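Local coordinates for protein PHOX (Pseudomonas fluorescens, PDB 4A9V) that hydrolyses phosphate monoesters as an alkaline phosphatase of beta-propeller fold, with an iron-calcium cofactor that catalyses the phosphotransfer chemistry, at residues W38-H43 / F133-R138; V121-R126 / S137-R142. All blocks are in the same frame, centred on the assembly; numbering follows the deposited sequence.

Interaction 1 of 2, residues W38-H43 / F133-R138; sequences WGQPLH and FVQGSR
Gln-135 reaches from the break in strand 130-144, an edge strand of a four-stranded antiparallel sheet in this beta-propeller protein, to the loop that follows strand 30-37. Its amide NE2 gives a nearly straight hydrogen bond to the carbonyl O of His-43, 2.9 Å long with an N-H...O angle of 174°; the oxygen lies in the amide plane, but NE2 stands above the carbonyl plane of His-43. CG sits anti to the backbone N (chi1 -168°) and the chain runs on extended, which carries the amide along the loop past the carbonyl O of Pro-41. One residue on, Gly-136 N bonds to Leu-42 O at 3.0 Å. Gly-136 belongs to the type II turn Val-134 to Ser-137, and its positive phi is one at which a CB would press on the preceding carbonyl O. Leu-42 O also accepts from Asn-140 ND2, so two N-H groups grip it.

The ring of Phe-133 carries the apolar part of the contact. Gln-40 CG approaches Phe-133 CE2 at 3.7 Å and Leu-42 CD2 approaches Phe-133 CZ at 3.9 Å, both obliquely, while Pro-41 O lies at the ring edge. Over one face sits the backbone N of Gln-135. Ile-122 of the adjoining strand touches both Leu-42 and Phe-133, tying the apolar patch to the sheet.

Further out, water joins the two segments twice. One molecule bridges His-43 ND1, at the edge of the imidazole, and Ser-137 O. The other donates to Gln-135 OE1 and accepts from Gln-40 NE2, two atoms whose direct approach is too poorly angled for a bond. A bend at chi2 (63°) folds the Gln-40 amide back on its own loop, where NE2 meets an in-plane lone pair of Pro-41 O at 3.1 Å.

Interaction 2 of 2, residues V121-R126 / S137-R142; sequences VIEVQR and SRYNRR
Ser-137 OG donates to Glu-123 OE1 over 2.6 Å, meeting the carboxylate on its anti side, and accepts from Tyr-139 N at 3.1 Å to form an ST turn. Glu-123 holds its CG anti to the backbone N (chi1 180°) and stays extended, so that the carboxylate comes alongside the serine, with OE1 at the edge of the Tyr-139 ring. Glu-123 OE2 takes Gln-125 NE2 from above the carboxylate plane at 2.7 Å and forms a salt bridge with Arg-82. Replacing Glu-123 by alanine is likely to leave the Ser-137 hydroxyl and the Gln-125 amide without their acceptor and Arg-82 without this counter-charge. Asn-140 OD1 stands in for a strand carbonyl, accepting Glu-123 N at 2.9 Å nearly along the C=O axis, while its ND2 bonds to the carbonyl O of Val-134. Regular pairing resumes at the next residue: Val-121 N gives to Arg-141 O at 2.8 Å and Arg-141 N to Val-121 O at 2.9 Å. Val-121 CG1 rests against Tyr-139 O. This is an antiparallel hairpin, strands 118-127 and 130-144, interrupted by an excursion that ends in the type I turn from Ser-137 to Asn-140, within a four-stranded propeller sheet.

Overall arrangement
Interactions 1 and 2 lie about 7 Å apart, centre to centre, and share Ser-137 and Arg-138. They use the same break in strand 130-144: interaction 2 fixes it to the neighbouring strand 118-127, and interaction 1 attaches the loop 38-43 to it. Asn-140 links them directly, its ND2 lying 2.9 Å from Leu-42 O, while its own carbonyl O is 3.2 Å from His-43 CE1. Val-134 N and Glu-123 O, 2.9 Å apart, probably hydrogen-bond and join them a second time. Both contacts are away from the iron-calcium site; their centres lie about 23 Å and 21 Å from the centre of the chain.

Interaction 1 of 2, residues W38-H43 / F133-R138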
loop_
_atom_site.group_PDB
_atom_site.type_symbol
_atom_site.label_atom_id
_atom_site.label_comp_id
_atom_site.label_asym_id
_atom_site.label_seq_id
_atom_site.Cartn_x
_atom_site.Cartn_y
_atom_site.Cartn_z
ATOM N N TRP A 38 -11.572 -13.287 -1.979
ATOM C CA TRP A 38 -11.847 -12.941 -3.366
ATOM C C TRP A 38 -13.037 -13.706 -3.882
ATOM O O TRP A 38 -13.096 -14.934 -3.766
ATOM C CB TRP A 38 -10.622 -13.232 -4.226
ATOM C CG TRP A 38 -10.910 -13.224 -5.690
ATOM C CD1 TRP A 38 -11.576 -12.254 -6.431
ATOM C CD2 TRP A 38 -10.627 -14.299 -6.624
ATOM N NE1 TRP A 38 -11.713 -12.653 -7.732
ATOM C CE2 TRP A 38 -11.160 -13.879 -7.906
ATOM C CE3 TRP A 38 -9.968 -15.510 -6.526
ATOM C CZ2 TRP A 38 -11.056 -14.677 -9.032
ATOM C CZ3 TRP A 38 -9.889 -16.315 -7.654
ATOM C CH2 TRP A 38 -10.423 -15.912 -8.878
ATOM N N GLY A 39 -14.005 -12.987 -4.443
ATOM C CA GLY A 39 -15.146 -13.608 -5.099
ATOM C C GLY A 39 -16.412 -13.675 -4.262
ATOM O O GLY A 39 -17.476 -13.993 -4.792
ATOM N N GLN A 40 -16.326 -13.359 -2.972
ATOM C CA GLN A 40 -17.497 -13.392 -2.097
ATOM C C GLN A 40 -18.533 -12.372 -2.563
ATOM O O GLN A 40 -18.247 -11.180 -2.587
ATOM C CB GLN A 40 -17.063 -13.049 -0.677
ATOM C CG GLN A 40 -18.205 -12.897 0.312
ATOM C CD GLN A 40 -18.986 -14.178 0.499
ATOM O OE1 GLN A 40 -18.404 -15.241 0.726
ATOM N NE2 GLN A 40 -20.308 -14.084 0.407
ATOM N N PRO A 41 -19.775 -12.810 -2.840
ATOM C CA PRO A 41 -20.790 -11.800 -3.131
ATOM C C PRO A 41 -21.049 -10.897 -1.932
ATOM O O PRO A 41 -21.127 -11.368 -0.794
ATOM C CB PRO A 41 -22.034 -12.625 -3.487
ATOM C CG PRO A 41 -21.780 -13.977 -2.910
ATOM C CD PRO A 41 -20.301 -14.178 -3.002
ATOM N N LEU A 42 -21.227 -9.607 -2.194
ATOM C CA LEU A 42 -21.412 -8.645 -1.120
ATOM C C LEU A 42 -22.874 -8.419 -0.760
ATOM O O LEU A 42 -23.156 -7.993 0.358
ATOM C CB LEU A 42 -20.774 -7.305 -1.479
ATOM C CG LEU A 42 -19.271 -7.329 -1.744
ATOM C CD1 LEU A 42 -18.762 -5.895 -1.822
ATOM C CD2 LEU A 42 -18.503 -8.108 -0.686
ATOM N N HIS A 43 -23.774 -8.609 -1.720
ATOM C CA HIS A 43 -25.163 -8.176 -1.568
ATOM C C HIS A 43 -26.104 -9.336 -1.426
ATOM O O HIS A 43 -25.758 -10.488 -1.702
ATOM C CB HIS A 43 -25.570 -7.298 -2.740
ATOM C CG HIS A 43 -24.640 -6.139 -2.962
ATOM N ND1 HIS A 43 -24.317 -5.272 -1.982
ATOM C CD2 HIS A 43 -23.906 -5.764 -4.076
ATOM C CE1 HIS A 43 -23.440 -4.371 -2.460
ATOM N NE2 HIS A 43 -23.227 -4.644 -3.755
ATOM N N PHE A 133 -18.103 -11.152 8.515
ATOM C CA PHE A 133 -18.675 -10.400 7.419
ATOM C C PHE A 133 -20.200 -10.460 7.452
ATOM O O PHE A 133 -20.780 -11.527 7.654
ATOM C CB PHE A 133 -18.134 -10.973 6.106
ATOM C CG PHE A 133 -18.797 -10.427 4.879
ATOM C CD1 PHE A 133 -18.839 -9.065 4.637
ATOM C CD2 PHE A 133 -19.377 -11.280 3.954
ATOM C CE1 PHE A 133 -19.440 -8.565 3.494
ATOM C CE2 PHE A 133 -19.976 -10.785 2.807
ATOM C CZ PHE A 133 -20.038 -9.424 2.596
ATOM N N VAL A 134 -20.829 -9.319 7.186
ATOM C CA VAL A 134 -22.283 -9.215 7.056
ATOM C C VAL A 134 -22.663 -8.996 5.592
ATOM O O VAL A 134 -22.674 -7.866 5.088
ATOM C CB VAL A 134 -22.834 -8.049 7.906
ATOM C CG1 VAL A 134 -24.348 -7.979 7.809
ATOM C CG2 VAL A 134 -22.408 -8.207 9.352
ATOM N N GLN A 135 -22.979 -10.084 4.899
ATOM C CA GLN A 135 -23.481 -9.983 3.537
ATOM C C GLN A 135 -24.826 -9.263 3.555
ATOM O O GLN A 135 -25.606 -9.428 4.492
ATOM C CB GLN A 135 -23.621 -11.373 2.913
ATOM C CG GLN A 135 -23.870 -11.332 1.419
ATOM C CD GLN A 135 -23.912 -12.704 0.771
ATOM O OE1 GLN A 135 -23.378 -13.680 1.300
ATOM N NE2 GLN A 135 -24.536 -12.776 -0.390
ATOM N N GLY A 136 -25.068 -8.407 2.567
ATOM C CA GLY A 136 -26.345 -7.710 2.469
ATOM C C GLY A 136 -26.445 -6.417 3.267
ATOM O O GLY A 136 -27.479 -5.757 3.236
ATOM N N SER A 137 -25.378 -6.013 3.946
ATOM C CA SER A 137 -25.359 -4.711 4.609
ATOM C C SER A 137 -25.542 -3.603 3.584
ATOM O O SER A 137 -24.922 -3.627 2.517
ATOM C CB SER A 137 -24.038 -4.511 5.337
ATOM O OG SER A 137 -23.915 -3.170 5.780
ATOM N N ARG A 138 -26.234 -2.543 3.984
ATOM C CA ARG A 138 -26.403 -1.385 3.121
ATOM C C ARG A 138 -25.088 -0.639 2.874
ATOM O O ARG A 138 -24.982 0.129 1.922
ATOM C CB ARG A 138 -27.450 -0.434 3.703
ATOM C CG ARG A 138 -26.947 0.417 4.853
ATOM C CD ARG A 138 -27.938 1.518 5.220
ATOM N NE ARG A 138 -28.049 2.542 4.182
ATOM C CZ ARG A 138 -27.423 3.719 4.216
ATOM N NH1 ARG A 138 -26.811 4.116 5.327
ATOM N NH2 ARG A 138 -27.567 4.575 3.212
HETATM O O HOH W 1 -22.377 -16.169 0.563
HETATM O O HOH W 2 -25.705 -5.112 0.353
#

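Interaction 2 of 2, residues V121-R126 / S137-R142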
loop_
_atom_site.group_PDB
_atom_site.type_symbol
_atom_site.label_atom_id
_atom_site.label_comp_id
_atom_site.label_asym_id
_atom_site.label_seq_id
_atom_site.Cartn_x
_atom_site.Cartn_y
_atom_site.Cartn_z
ATOM N N VAL A 121 -15.757 -2.180 0.315
ATOM C CA VAL A 121 -16.225 -1.757 1.631
ATOM C C VAL A 121 -17.195 -2.807 2.152
ATOM O O VAL A 121 -18.104 -3.222 1.429
ATOM C CB VAL A 121 -16.944 -0.393 1.572
ATOM C CG1 VAL A 121 -17.385 0.042 2.964
ATOM C CG2 VAL A 121 -16.053 0.660 0.938
ATOM N N ILE A 122 -16.928 -3.298 3.360
ATOM C CA ILE A 122 -17.759 -4.329 3.969
ATOM C C ILE A 122 -18.117 -3.972 5.401
ATOM O O ILE A 122 -17.352 -3.306 6.095
ATOM C CB ILE A 122 -17.079 -5.713 3.937
ATOM C CG1 ILE A 122 -15.815 -5.746 4.804
ATOM C CG2 ILE A 122 -16.787 -6.129 2.500
ATOM C CD1 ILE A 122 -15.204 -7.129 4.919
ATOM N N GLU A 123 -19.279 -4.435 5.848
ATOM C CA GLU A 123 -19.619 -4.426 7.257
ATOM C C GLU A 123 -19.179 -5.722 7.912
ATOM O O GLU A 123 -19.367 -6.809 7.357
ATOM C CB GLU A 123 -21.124 -4.228 7.448
ATOM C CG GLU A 123 -21.510 -4.224 8.920
ATOM C CD GLU A 123 -22.979 -3.993 9.195
ATOM O OE1 GLU A 123 -23.662 -3.365 8.365
ATOM O OE2 GLU A 123 -23.396 -4.298 10.331
ATOM N N VAL A 124 -18.637 -5.594 9.121
ATOM C CA VAL A 124 -18.402 -6.736 9.987
ATOM C C VAL A 124 -19.142 -6.532 11.304
ATOM O O VAL A 124 -19.356 -5.403 11.753
ATOM C CB VAL A 124 -16.892 -6.968 10.227
ATOM C CG1 VAL A 124 -16.221 -7.362 8.924
ATOM C CG2 VAL A 124 -16.220 -5.740 10.816
ATOM N N GLN A 125 -19.568 -7.634 11.903
ATOM C CA GLN A 125 -20.300 -7.601 13.159
ATOM C C GLN A 125 -19.711 -8.656 14.073
ATOM O O GLN A 125 -19.333 -9.741 13.628
ATOM C CB GLN A 125 -21.784 -7.899 12.929
ATOM C CG GLN A 125 -22.629 -6.691 12.553
ATOM C CD GLN A 125 -24.092 -7.043 12.343
ATOM O OE1 GLN A 125 -24.536 -8.136 12.704
ATOM N NE2 GLN A 125 -24.816 -6.174 11.642
ATOM N N ARG A 126 -19.740 -8.375 15.363
ATOM C CA ARG A 126 -19.194 -9.286 16.337
ATOM C C ARG A 126 -20.317 -10.104 16.937
ATOM O O ARG A 126 -21.289 -9.558 17.464
ATOM C CB ARG A 126 -18.467 -8.525 17.429
ATOM C CG ARG A 126 -17.990 -9.433 18.538
ATOM C CD ARG A 126 -16.926 -8.775 19.383
ATOM N NE ARG A 126 -17.252 -7.396 19.731
ATOM C CZ ARG A 126 -16.343 -6.522 20.135
ATOM N NH1 ARG A 126 -15.078 -6.907 20.237
ATOM N NH2 ARG A 126 -16.670 -5.256 20.338
ATOM N N SER A 137 -25.378 -6.013 3.946
ATOM C CA SER A 137 -25.359 -4.711 4.609
ATOM C C SER A 137 -25.542 -3.603 3.584
ATOM O O SER A 137 -24.922 -3.627 2.517
ATOM C CB SER A 137 -24.038 -4.511 5.337
ATOM O OG SER A 137 -23.915 -3.170 5.780
ATOM N N ARG A 138 -26.234 -2.543 3.984
ATOM C CA ARG A 138 -26.403 -1.385 3.121
ATOM C C ARG A 138 -25.088 -0.639 2.874
ATOM O O ARG A 138 -24.982 0.129 1.922
ATOM C CB ARG A 138 -27.450 -0.434 3.703
ATOM C CG ARG A 138 -26.947 0.417 4.853
ATOM C CD ARG A 138 -27.938 1.518 5.220
ATOM N NE ARG A 138 -28.049 2.542 4.182
ATOM C CZ ARG A 138 -27.423 3.719 4.216
ATOM N NH1 ARG A 138 -26.811 4.116 5.327
ATOM N NH2 ARG A 138 -27.567 4.575 3.212
ATOM N N TYR A 139 -24.074 -0.910 3.692
ATOM C CA TYR A 139 -22.775 -0.260 3.541
ATOM C C TYR A 139 -21.852 -0.999 2.575
ATOM O O TYR A 139 -20.822 -0.470 2.176
ATOM C CB TYR A 139 -22.110 -0.105 4.904
ATOM C CG TYR A 139 -22.844 0.858 5.809
ATOM C CD1 TYR A 139 -22.722 2.224 5.628
ATOM C CD2 TYR A 139 -23.762 0.401 6.744
ATOM C CE1 TYR A 139 -23.440 3.112 6.403
ATOM C CE2 TYR A 139 -24.527 1.284 7.486
ATOM C CZ TYR A 139 -24.349 2.638 7.323
ATOM O OH TYR A 139 -25.096 3.531 8.057
ATOM N N ASN A 140 -22.156 -2.254 2.269
ATOM C CA ASN A 140 -21.265 -3.030 1.415
ATOM C C ASN A 140 -21.215 -2.403 0.031
ATOM O O ASN A 140 -22.252 -2.056 -0.534
ATOM C CB ASN A 140 -21.728 -4.477 1.302
ATOM C CG ASN A 140 -21.588 -5.249 2.598
ATOM O OD1 ASN A 140 -20.983 -4.782 3.573
ATOM N ND2 ASN A 140 -22.106 -6.471 2.596
ATOM N N ARG A 141 -20.028 -2.347 -0.563
ATOM C CA ARG A 141 -19.872 -1.633 -1.815
ATOM C C ARG A 141 -18.607 -2.077 -2.517
ATOM O O ARG A 141 -17.567 -2.230 -1.884
ATOM C CB ARG A 141 -19.800 -0.136 -1.520
ATOM C CG ARG A 141 -19.771 0.729 -2.749
ATOM C CD ARG A 141 -19.623 2.188 -2.376
ATOM N NE ARG A 141 -19.662 3.005 -3.570
ATOM C CZ ARG A 141 -19.664 4.326 -3.580
ATOM N NH1 ARG A 141 -19.422 4.999 -2.460
ATOM N NH2 ARG A 141 -19.826 4.961 -4.734
ATOM N N ARG A 142 -18.681 -2.191 -3.837
ATOM C CA ARG A 142 -17.492 -2.218 -4.684
ATOM C C ARG A 142 -17.284 -0.868 -5.353
ATOM O O ARG A 142 -18.184 -0.334 -5.998
ATOM C CB ARG A 142 -17.589 -3.307 -5.751
ATOM C CG ARG A 142 -17.412 -4.725 -5.239
ATOM C CD ARG A 142 -16.125 -4.940 -4.453
ATOM N NE ARG A 142 -14.945 -4.335 -5.066
ATOM C CZ ARG A 142 -14.442 -4.704 -6.239
ATOM N NH1 ARG A 142 -14.837 -5.827 -6.817
ATOM N NH2 ARG A 142 -13.533 -3.951 -6.844
#